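Long-range contacts in phenazine biosynthesis protein, PhzF family (Bacillus anthracis, PDB 3EDN), which is probably an isomerase-type enzyme of the PhzF family with a diaminopimelate epimerase-like fold, its reaction and substrate not established: residues F131-I142 against M178-L189; W163-L172 against A195-Y205. All blocks are in the same frame, centred on the assembly; numbering follows the deposited sequence. Where two conformers were deposited one is given.

Interaction 1 (F131-I142 against M178-L189)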
loop_
_atom_site.group_PDB
_atom_site.type_symbol
_atom_site.label_atom_id
_atom_site.label_comp_id
_atom_site.label_asym_id
_atom_site.label_seq_id
_atom_site.Cartn_x
_atom_site.Cartn_y
_atom_site.Cartn_z
ATOM N N PHE A 131 6.973 41.219 0.500
ATOM C CA PHE A 131 6.258 41.243 1.760
ATOM C C PHE A 131 5.827 42.673 2.017
ATOM O O PHE A 131 6.672 43.566 2.101
ATOM C CB PHE A 131 7.153 40.747 2.896
ATOM C CG PHE A 131 6.579 40.990 4.258
ATOM C CD1 PHE A 131 5.534 40.211 4.730
ATOM C CD2 PHE A 131 7.085 41.992 5.069
ATOM C CE1 PHE A 131 5.004 40.429 5.984
ATOM C CE2 PHE A 131 6.560 42.220 6.328
ATOM C CZ PHE A 131 5.513 41.438 6.788
ATOM N N ALA A 132 4.518 42.883 2.142
ATOM C CA ALA A 132 3.984 44.235 2.273
ATOM C C ALA A 132 3.439 44.536 3.663
ATOM O O ALA A 132 2.866 45.606 3.887
ATOM C CB ALA A 132 2.917 44.479 1.220
ATOM N N GLY A 133 3.620 43.600 4.589
ATOM C CA GLY A 133 3.113 43.735 5.956
ATOM C C GLY A 133 3.979 44.611 6.840
ATOM O O GLY A 133 4.840 45.350 6.356
ATOM N N SER A 134 3.757 44.521 8.148
ATOM C CA SER A 134 4.495 45.341 9.097
ATOM C C SER A 134 5.812 44.691 9.502
ATOM O O SER A 134 5.826 43.593 10.057
ATOM C CB SER A 134 3.652 45.603 10.346
ATOM O OG SER A 134 4.464 46.088 11.401
ATOM N N LYS A 135 6.914 45.393 9.263
ATOM C CA LYS A 135 8.238 44.880 9.630
ATOM C C LYS A 135 8.403 44.771 11.136
ATOM O O LYS A 135 9.012 43.823 11.625
ATOM C CB LYS A 135 9.339 45.763 9.053
ATOM C CG LYS A 135 9.359 45.799 7.550
ATOM C CD LYS A 135 10.431 46.730 7.053
ATOM C CE LYS A 135 10.335 46.914 5.554
ATOM N NZ LYS A 135 11.477 47.713 5.030
ATOM N N GLU A 136 7.868 45.733 11.885
ATOM C CA GLU A 136 7.967 45.638 13.336
ATOM C C GLU A 136 7.197 44.434 13.871
ATOM O O GLU A 136 7.679 43.750 14.770
ATOM C CB GLU A 136 7.535 46.927 14.047
ATOM C CG GLU A 136 7.818 46.881 15.548
ATOM C CD GLU A 136 7.748 48.237 16.235
ATOM O OE1 GLU A 136 6.746 48.960 16.038
ATOM O OE2 GLU A 136 8.687 48.564 16.996
ATOM N N GLU A 137 6.005 44.177 13.329
ATOM C CA GLU A 137 5.197 43.040 13.783
ATOM C C GLU A 137 5.883 41.722 13.437
ATOM O O GLU A 137 5.856 40.765 14.224
ATOM C CB GLU A 137 3.790 43.065 13.175
ATOM C CG GLU A 137 2.920 44.231 13.639
ATOM C CD GLU A 137 2.976 44.442 15.138
ATOM O OE1 GLU A 137 2.749 43.471 15.892
ATOM O OE2 GLU A 137 3.253 45.581 15.565
ATOM N N LEU A 138 6.488 41.684 12.254
ATOM C CA LEU A 138 7.265 40.528 11.826
ATOM C C LEU A 138 8.442 40.301 12.764
ATOM O O LEU A 138 8.682 39.181 13.216
ATOM C CB LEU A 138 7.753 40.734 10.399
ATOM C CG LEU A 138 8.634 39.637 9.791
ATOM C CD1 LEU A 138 7.885 38.319 9.732
ATOM C CD2 LEU A 138 9.097 40.057 8.406
ATOM N N ALA A 139 9.181 41.363 13.067
ATOM C CA ALA A 139 10.313 41.254 13.979
ATOM C C ALA A 139 9.864 40.713 15.336
ATOM O O ALA A 139 10.479 39.817 15.910
ATOM C CB ALA A 139 11.005 42.606 14.128
ATOM N N HIS A 140 8.775 41.262 15.852
ATOM C CA HIS A 140 8.270 40.838 17.143
ATOM C C HIS A 140 7.850 39.359 17.142
ATOM O O HIS A 140 7.991 38.664 18.158
ATOM C CB HIS A 140 7.106 41.731 17.581
ATOM C CG HIS A 140 7.526 43.085 18.076
ATOM N ND1 HIS A 140 6.622 44.104 18.305
ATOM C CD2 HIS A 140 8.747 43.589 18.380
ATOM C CE1 HIS A 140 7.272 45.173 18.740
ATOM N NE2 HIS A 140 8.562 44.889 18.791
ATOM N N SER A 141 7.344 38.883 16.005
ATOM C CA SER A 141 6.842 37.498 15.907
ATOM C C SER A 141 7.969 36.484 16.061
ATOM O O SER A 141 7.724 35.322 16.411
ATOM C CB SER A 141 6.090 37.268 14.588
ATOM O OG SER A 141 6.971 37.133 13.491
ATOM N N ILE A 142 9.195 36.925 15.783
ATOM C CA ILE A 142 10.376 36.090 15.987
ATOM C C ILE A 142 11.243 36.564 17.154
ATOM O O ILE A 142 12.415 36.212 17.251
ATOM C CB ILE A 142 11.211 35.897 14.684
ATOM C CG1 ILE A 142 11.619 37.224 14.036
ATOM C CG2 ILE A 142 10.426 35.071 13.663
ATOM C CD1 ILE A 142 12.456 37.026 12.757
HETATM N N MSE A 178 16.687 34.880 18.469
HETATM C CA MSE A 178 15.337 34.622 17.992
HETATM C C MSE A 178 14.556 33.632 18.823
HETATM O O MSE A 178 15.105 32.653 19.335
HETATM C CB MSE A 178 15.364 34.127 16.568
HETATM C CG MSE A 178 15.791 35.184 15.649
HETATM SE SE MSE A 178 16.156 34.366 13.939
HETATM C CE MSE A 178 16.107 35.967 13.049
ATOM N N LYS A 179 13.259 33.911 18.920
ATOM C CA LYS A 179 12.305 33.065 19.618
ATOM C C LYS A 179 10.997 33.133 18.849
ATOM O O LYS A 179 10.303 34.140 18.907
ATOM C CB LYS A 179 12.090 33.568 21.045
ATOM C CG LYS A 179 13.318 33.468 21.930
ATOM C CD LYS A 179 12.985 33.778 23.375
ATOM C CE LYS A 179 14.196 33.606 24.273
ATOM N NZ LYS A 179 13.833 33.802 25.704
ATOM N N PRO A 180 10.667 32.078 18.090
ATOM C CA PRO A 180 9.469 32.105 17.263
ATOM C C PRO A 180 8.167 32.060 18.064
ATOM O O PRO A 180 8.013 31.226 18.971
ATOM C CB PRO A 180 9.606 30.826 16.420
ATOM C CG PRO A 180 10.404 29.918 17.273
ATOM C CD PRO A 180 11.413 30.817 17.930
ATOM N N ASN A 181 7.258 32.961 17.717
ATOM C CA ASN A 181 5.880 32.911 18.176
ATOM C C ASN A 181 5.000 32.465 17.002
ATOM O O ASN A 181 4.241 33.252 16.442
ATOM C CB ASN A 181 5.455 34.295 18.680
ATOM C CG ASN A 181 4.163 34.262 19.460
ATOM O OD1 ASN A 181 3.497 33.230 19.561
ATOM N ND2 ASN A 181 3.788 35.414 20.010
ATOM N N ASN A 182 5.117 31.195 16.622
ATOM C CA ASN A 182 4.531 30.720 15.366
ATOM C C ASN A 182 3.033 30.975 15.242
ATOM O O ASN A 182 2.528 31.238 14.153
ATOM C CB ASN A 182 4.838 29.233 15.148
ATOM C CG ASN A 182 6.259 28.861 15.538
ATOM O OD1 ASN A 182 6.642 28.953 16.705
ATOM N ND2 ASN A 182 7.051 28.420 14.557
ATOM N N GLU A 183 2.326 30.914 16.366
ATOM C CA GLU A 183 0.874 31.083 16.364
ATOM C C GLU A 183 0.430 32.439 15.822
ATOM O O GLU A 183 -0.687 32.570 15.321
ATOM C CB GLU A 183 0.314 30.868 17.770
ATOM C CG GLU A 183 0.567 29.466 18.304
ATOM C CD GLU A 183 -0.048 29.233 19.669
ATOM O OE1 GLU A 183 -0.042 30.172 20.499
ATOM O OE2 GLU A 183 -0.535 28.107 19.909
ATOM N N VAL A 184 1.312 33.436 15.900
ATOM C CA VAL A 184 0.972 34.784 15.451
ATOM C C VAL A 184 1.365 35.044 14.010
ATOM O O VAL A 184 1.006 36.076 13.448
ATOM C CB VAL A 184 1.559 35.886 16.372
ATOM C CG1 VAL A 184 1.306 35.542 17.838
ATOM C CG2 VAL A 184 3.047 36.109 16.105
ATOM N N PHE A 185 2.082 34.104 13.391
ATOM C CA PHE A 185 2.516 34.299 12.006
ATOM C C PHE A 185 1.386 34.667 11.030
ATOM O O PHE A 185 1.538 35.610 10.259
ATOM C CB PHE A 185 3.281 33.076 11.468
ATOM C CG PHE A 185 4.641 32.850 12.117
ATOM C CD1 PHE A 185 5.203 33.778 12.988
ATOM C CD2 PHE A 185 5.367 31.711 11.817
ATOM C CE1 PHE A 185 6.447 33.547 13.571
ATOM C CE2 PHE A 185 6.613 31.477 12.381
ATOM C CZ PHE A 185 7.159 32.388 13.258
ATOM N N PRO A 186 0.258 33.923 11.044
ATOM C CA PRO A 186 -0.818 34.218 10.092
ATOM C C PRO A 186 -1.300 35.669 10.104
ATOM O O PRO A 186 -1.693 36.193 9.058
ATOM C CB PRO A 186 -1.949 33.277 10.531
ATOM C CG PRO A 186 -1.250 32.144 11.171
ATOM C CD PRO A 186 -0.080 32.769 11.894
ATOM N N SER A 187 -1.266 36.309 11.271
ATOM C CA SER A 187 -1.731 37.692 11.382
ATOM C C SER A 187 -0.749 38.677 10.759
ATOM O O SER A 187 -1.145 39.760 10.316
ATOM C CB SER A 187 -2.014 38.069 12.842
ATOM O OG SER A 187 -0.818 38.130 13.601
ATOM N N VAL A 188 0.526 38.294 10.722
ATOM C CA VAL A 188 1.579 39.138 10.166
ATOM C C VAL A 188 1.725 38.899 8.669
ATOM O O VAL A 188 2.000 39.824 7.910
ATOM C CB VAL A 188 2.941 38.871 10.847
ATOM C CG1 VAL A 188 4.049 39.675 10.166
ATOM C CG2 VAL A 188 2.871 39.193 12.342
ATOM N N LEU A 189 1.528 37.654 8.252
ATOM C CA LEU A 189 1.739 37.248 6.858
ATOM C C LEU A 189 0.446 37.226 6.051
ATOM O O LEU A 189 -0.018 36.159 5.659
ATOM C CB LEU A 189 2.390 35.858 6.804
ATOM C CG LEU A 189 3.684 35.680 7.610
ATOM C CD1 LEU A 189 4.145 34.230 7.587
ATOM C CD2 LEU A 189 4.777 36.614 7.101
HETATM O O HOH W 1 1.651 42.568 8.795
HETATM O O HOH W 2 6.696 37.086 20.313
#

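Interaction 2 (W163-L172 against A195-Y205). With SO4 (sulfate ion), chain F.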
loop_
_atom_site.group_PDB
_atom_site.type_symbol
_atom_site.label_atom_id
_atom_site.label_comp_id
_atom_site.label_asym_id
_atom_site.label_seq_id
_atom_site.Cartn_x
_atom_site.Cartn_y
_atom_site.Cartn_z
ATOM N N TRP A 163 6.177 27.604 0.209
ATOM C CA TRP A 163 6.333 29.028 0.486
ATOM C C TRP A 163 6.951 29.291 1.850
ATOM O O TRP A 163 6.454 28.807 2.877
ATOM C CB TRP A 163 4.984 29.759 0.393
ATOM C CG TRP A 163 4.502 29.977 -1.019
ATOM C CD1 TRP A 163 3.525 29.279 -1.677
ATOM C CD2 TRP A 163 4.990 30.957 -1.948
ATOM N NE1 TRP A 163 3.384 29.754 -2.959
ATOM C CE2 TRP A 163 4.258 30.797 -3.146
ATOM C CE3 TRP A 163 5.974 31.960 -1.879
ATOM C CZ2 TRP A 163 4.483 31.589 -4.266
ATOM C CZ3 TRP A 163 6.193 32.757 -2.994
ATOM C CH2 TRP A 163 5.447 32.564 -4.174
ATOM N N THR A 164 8.028 30.077 1.850
ATOM C CA THR A 164 8.658 30.553 3.088
ATOM C C THR A 164 8.908 32.065 2.964
ATOM O O THR A 164 8.898 32.599 1.862
ATOM C CB THR A 164 9.968 29.775 3.381
ATOM O OG1 THR A 164 10.333 29.938 4.752
ATOM C CG2 THR A 164 11.111 30.228 2.461
ATOM N N VAL A 165 9.107 32.743 4.086
ATOM C CA VAL A 165 9.446 34.170 4.065
ATOM C C VAL A 165 10.922 34.319 4.379
ATOM O O VAL A 165 11.380 33.943 5.471
ATOM C CB VAL A 165 8.624 35.003 5.093
ATOM C CG1 VAL A 165 8.868 36.492 4.885
ATOM C CG2 VAL A 165 7.128 34.709 4.964
ATOM N N ILE A 166 11.673 34.850 3.415
ATOM C CA ILE A 166 13.074 35.149 3.633
ATOM C C ILE A 166 13.152 36.508 4.345
ATOM O O ILE A 166 12.744 37.525 3.778
ATOM C CB ILE A 166 13.835 35.222 2.285
ATOM C CG1 ILE A 166 13.781 33.872 1.528
ATOM C CG2 ILE A 166 15.274 35.668 2.507
ATOM C CD1 ILE A 166 14.398 32.692 2.324
ATOM N N VAL A 167 13.661 36.511 5.576
ATOM C CA VAL A 167 13.757 37.702 6.417
ATOM C C VAL A 167 15.232 38.014 6.735
ATOM O O VAL A 167 15.820 37.416 7.653
ATOM C CB VAL A 167 13.003 37.492 7.743
ATOM C CG1 VAL A 167 13.026 38.775 8.580
ATOM C CG2 VAL A 167 11.566 37.070 7.475
ATOM N N PRO A 168 15.842 38.931 5.973
ATOM C CA PRO A 168 17.241 39.281 6.258
ATOM C C PRO A 168 17.405 39.967 7.621
ATOM O O PRO A 168 16.712 40.961 7.910
ATOM C CB PRO A 168 17.611 40.228 5.109
ATOM C CG PRO A 168 16.615 39.871 3.983
ATOM C CD PRO A 168 15.340 39.605 4.754
ATOM N N VAL A 169 18.295 39.420 8.451
ATOM C CA VAL A 169 18.655 40.033 9.737
ATOM C C VAL A 169 20.143 40.425 9.748
ATOM O O VAL A 169 20.916 40.009 8.881
ATOM C CB VAL A 169 18.267 39.138 10.952
ATOM C CG1 VAL A 169 16.769 38.831 10.938
ATOM C CG2 VAL A 169 19.077 37.862 10.938
ATOM N N LYS A 170 20.536 41.253 10.706
ATOM C CA LYS A 170 21.858 41.864 10.661
ATOM C C LYS A 170 23.019 40.871 10.738
ATOM O O LYS A 170 23.975 40.988 9.980
ATOM C CB LYS A 170 21.987 42.936 11.746
ATOM C CG LYS A 170 21.333 44.270 11.362
ATOM C CD LYS A 170 21.395 45.260 12.532
ATOM C CE LYS A 170 21.066 46.680 12.080
ATOM N NZ LYS A 170 19.764 46.813 11.418
ATOM N N ASN A 171 22.933 39.898 11.643
ATOM C CA ASN A 171 24.069 38.998 11.883
ATOM C C ASN A 171 23.712 37.786 12.736
ATOM O O ASN A 171 22.542 37.606 13.099
ATOM C CB ASN A 171 25.255 39.780 12.471
ATOM C CG ASN A 171 24.898 40.529 13.732
ATOM O OD1 ASN A 171 24.072 40.090 14.530
ATOM N ND2 ASN A 171 25.525 41.683 13.917
ATOM N N LEU A 172 24.716 36.962 13.071
ATOM C CA LEU A 172 24.470 35.746 13.860
ATOM C C LEU A 172 24.007 36.029 15.283
ATOM O O LEU A 172 23.190 35.283 15.842
ATOM C CB LEU A 172 25.695 34.837 13.866
ATOM C CG LEU A 172 26.107 34.276 12.516
ATOM C CD1 LEU A 172 27.463 33.573 12.642
ATOM C CD2 LEU A 172 25.022 33.348 11.918
ATOM N N ALA A 195 2.618 30.430 5.431
ATOM C CA ALA A 195 4.047 30.298 5.108
ATOM C C ALA A 195 4.879 30.077 6.361
ATOM O O ALA A 195 4.534 30.549 7.438
ATOM C CB ALA A 195 4.547 31.529 4.364
ATOM N N SER A 196 6.001 29.366 6.214
ATOM C CA SER A 196 7.013 29.334 7.257
ATOM C C SER A 196 7.815 30.636 7.179
ATOM O O SER A 196 7.685 31.403 6.212
ATOM C CB SER A 196 7.954 28.161 7.014
ATOM O OG SER A 196 8.434 28.211 5.681
ATOM N N ILE A 197 8.626 30.889 8.202
ATOM C CA ILE A 197 9.504 32.055 8.224
ATOM C C ILE A 197 10.965 31.628 8.345
ATOM O O ILE A 197 11.331 30.892 9.263
ATOM C CB ILE A 197 9.146 33.048 9.373
ATOM C CG1 ILE A 197 7.710 33.556 9.190
ATOM C CG2 ILE A 197 10.148 34.224 9.374
ATOM C CD1 ILE A 197 7.240 34.542 10.270
ATOM N N HIS A 198 11.787 32.107 7.406
ATOM C CA HIS A 198 13.170 31.668 7.333
ATOM C C HIS A 198 14.143 32.850 7.321
ATOM O O HIS A 198 14.584 33.309 6.249
ATOM C CB HIS A 198 13.379 30.816 6.080
ATOM C CG HIS A 198 14.567 29.912 6.182
ATOM N ND1 HIS A 198 14.455 28.568 6.458
ATOM C CD2 HIS A 198 15.896 30.173 6.109
ATOM C CE1 HIS A 198 15.659 28.028 6.510
ATOM N NE2 HIS A 198 16.554 28.983 6.320
ATOM N N PRO A 199 14.484 33.356 8.512
ATOM C CA PRO A 199 15.432 34.466 8.600
ATOM C C PRO A 199 16.812 34.059 8.109
ATOM O O PRO A 199 17.206 32.892 8.241
ATOM C CB PRO A 199 15.459 34.792 10.093
ATOM C CG PRO A 199 14.171 34.212 10.642
ATOM C CD PRO A 199 13.968 32.951 9.830
ATOM N N ILE A 200 17.530 35.011 7.523
ATOM C CA ILE A 200 18.838 34.744 6.943
ATOM C C ILE A 200 19.838 35.854 7.266
ATOM O O ILE A 200 19.448 36.989 7.594
ATOM C CB ILE A 200 18.782 34.567 5.402
ATOM C CG1 ILE A 200 18.378 35.879 4.710
ATOM C CG2 ILE A 200 17.847 33.424 5.039
ATOM C CD1 ILE A 200 18.594 35.900 3.230
ATOM N N CYS A 201 21.119 35.511 7.220
ATOM C CA CYS A 201 22.173 36.539 7.166
ATOM C C CYS A 201 23.385 36.018 6.402
ATOM O O CYS A 201 23.520 34.810 6.182
ATOM C CB CYS A 201 22.579 37.021 8.557
ATOM S SG CYS A 201 23.188 35.725 9.651
ATOM N N LEU A 202 24.266 36.916 5.960
ATOM C CA LEU A 202 25.430 36.480 5.189
ATOM C C LEU A 202 26.599 36.044 6.076
ATOM O O LEU A 202 27.462 35.276 5.625
ATOM C CB LEU A 202 25.893 37.563 4.209
ATOM C CG LEU A 202 24.874 37.934 3.122
ATOM C CD1 LEU A 202 25.496 38.915 2.113
ATOM C CD2 LEU A 202 24.322 36.694 2.433
ATOM N N GLU A 203 26.642 36.527 7.317
ATOM C CA GLU A 203 27.614 36.015 8.296
ATOM C C GLU A 203 27.316 34.542 8.574
ATOM O O GLU A 203 26.162 34.185 8.763
ATOM C CB GLU A 203 27.565 36.795 9.619
ATOM C CG GLU A 203 28.678 36.370 10.579
ATOM C CD GLU A 203 28.580 36.969 11.987
ATOM O OE1 GLU A 203 27.528 37.487 12.381
ATOM O OE2 GLU A 203 29.582 36.885 12.731
ATOM N N THR A 204 28.353 33.711 8.638
ATOM C CA THR A 204 28.140 32.280 8.860
ATOM C C THR A 204 29.070 31.700 9.920
ATOM O O THR A 204 30.170 32.228 10.165
ATOM C CB THR A 204 28.328 31.477 7.558
ATOM O OG1 THR A 204 29.660 31.667 7.067
ATOM C CG2 THR A 204 27.352 31.922 6.469
ATOM N N TYR A 205 28.632 30.606 10.538
ATOM C CA TYR A 205 29.480 29.879 11.473
ATOM C C TYR A 205 30.540 29.050 10.756
ATOM O O TYR A 205 31.670 28.934 11.236
ATOM C CB TYR A 205 28.643 28.941 12.347
ATOM C CG TYR A 205 27.753 29.644 13.336
ATOM C CD1 TYR A 205 28.289 30.275 14.458
ATOM C CD2 TYR A 205 26.374 29.666 13.168
ATOM C CE1 TYR A 205 27.466 30.928 15.383
ATOM C CE2 TYR A 205 25.550 30.307 14.080
ATOM C CZ TYR A 205 26.101 30.932 15.187
ATOM O OH TYR A 205 25.265 31.568 16.081
HETATM S S SO4 F . 3.171 25.308 0.928
HETATM O O1 SO4 F . 2.511 24.234 0.185
HETATM O O2 SO4 F . 4.236 24.750 1.746
HETATM O O3 SO4 F . 3.648 26.321 0.015
HETATM O O4 SO4 F . 2.211 25.956 1.811
HETATM O O HOH W 3 25.450 39.223 8.201
#

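Interaction 1 (F131-I142 against M178-L189)
I142 and S141 meet the chain at K179 and N181 through two backbone bonds. N181 N donates to S141 O at 2.7 Å, almost straight along the carbonyl bond. K179 N donates to I142 O at 3.0 Å, but from above the carbonyl plane. I142 also lies beside selenomethionine M178. The two side chains run the same way, and I142 CD1 meets M178 CE at 3.8 Å. I142 CG2 approaches F185 CZ.

S141 adds its side chain. CB rests on V184 CG2 at 3.6 Å, and the F185 ring brings its CE1 edge to S141 O. OG stands between the backbone N and the carbonyl carbon (chi1 76°). From there S141 OG turns back to L138 O and donates to it at 2.7 Å.

V188 fills the other end of the contact. Its two methyls divide the helix surface between them. V188 CG1, anti to the backbone N (chi1 175°), touches L138 CA at 3.7 Å and comes to 4.1 Å from F131 CZ. CG2 lies against E137 O and CB. The edge of the F131 ring reaches V188 O, and a water joins that oxygen to S134 N.

The backbone at S141 and I142 is thus tied by two bonds, while the flank of helix 135-141 is packed with methyl groups. The S141 hydroxyl has its acceptor at L138 O, three residues back in the same segment, so the apolar packing can close around it.

Interaction 2 (W163-L172 against A195-Y205)
V165 O accepts from H198 N at 2.7 Å. This bond belongs to the parallel pairing of strands 163-168 and 196-201, part of the diaminopimelate epimerase-like fold. The ladder goes on with V165 N to S196 O, I200 N to V167 O and V169 N to I200 O. The straightest is V169 N to I200 O, at 2.8 Å and 175°. V167 N to H198 O is weak. P199 has no N-H to give, but its CA lies close to V167 O.

T164, I166, S196, H198 and I200 share one face of the pair. T164 OG1 and S196 OG are hydrogen-bonded at 2.7 Å, and either could donate. I166 CG2 is pressed against I200 CD1 at 3.4 Å, tighter than normal packing. Helix 230-244 lies over this face: Y239 touches I166, and A232 and M236 touch H198. H198 ND1 is bonded to H215 of strand 211-216. On the other face V167 CG2 meets I197 CG2.

Beside A195, W163 N donates to sulfate O3 at 2.8 Å. The ion probably comes from the crystallisation liquor.

Beyond the strands the two segments meet again. L172 N, at the start of helix 172-177, donates to E203 OE1 at 2.9 Å. The extended E203 side chain, with CG anti to the backbone N (chi1 -174°), crosses L172 to bring the carboxylate there. C201 SG packs on L172 CD2. Y205, whose OH is bonded to E176, presents a ring face to L172: L172 CD1 sits 3.7 Å from the ring centroid, only 6° off the ring normal.

How the interactions relate
Interaction 1 packs on the strand pair of interaction 2, and their centres are 13 Å apart. It meets the face that carries V165, V167, I197 and P199, while helix 230-244 lies on the other face. The junction is apolar. M178 CE comes to 3.6 Å from V169 CG1. F185 CD1 reaches I197 CD1 at 3.5 Å, and L189 CD2 reaches V165 CG2 at 3.7 Å. The segments alternate along the chain: L172 begins helix 172-177, which leads into 178-189, and helix 185-188 is followed by strand 196-201. The sulfate contacts interaction 2 at W163, and neither contact has a confirmed catalytic role.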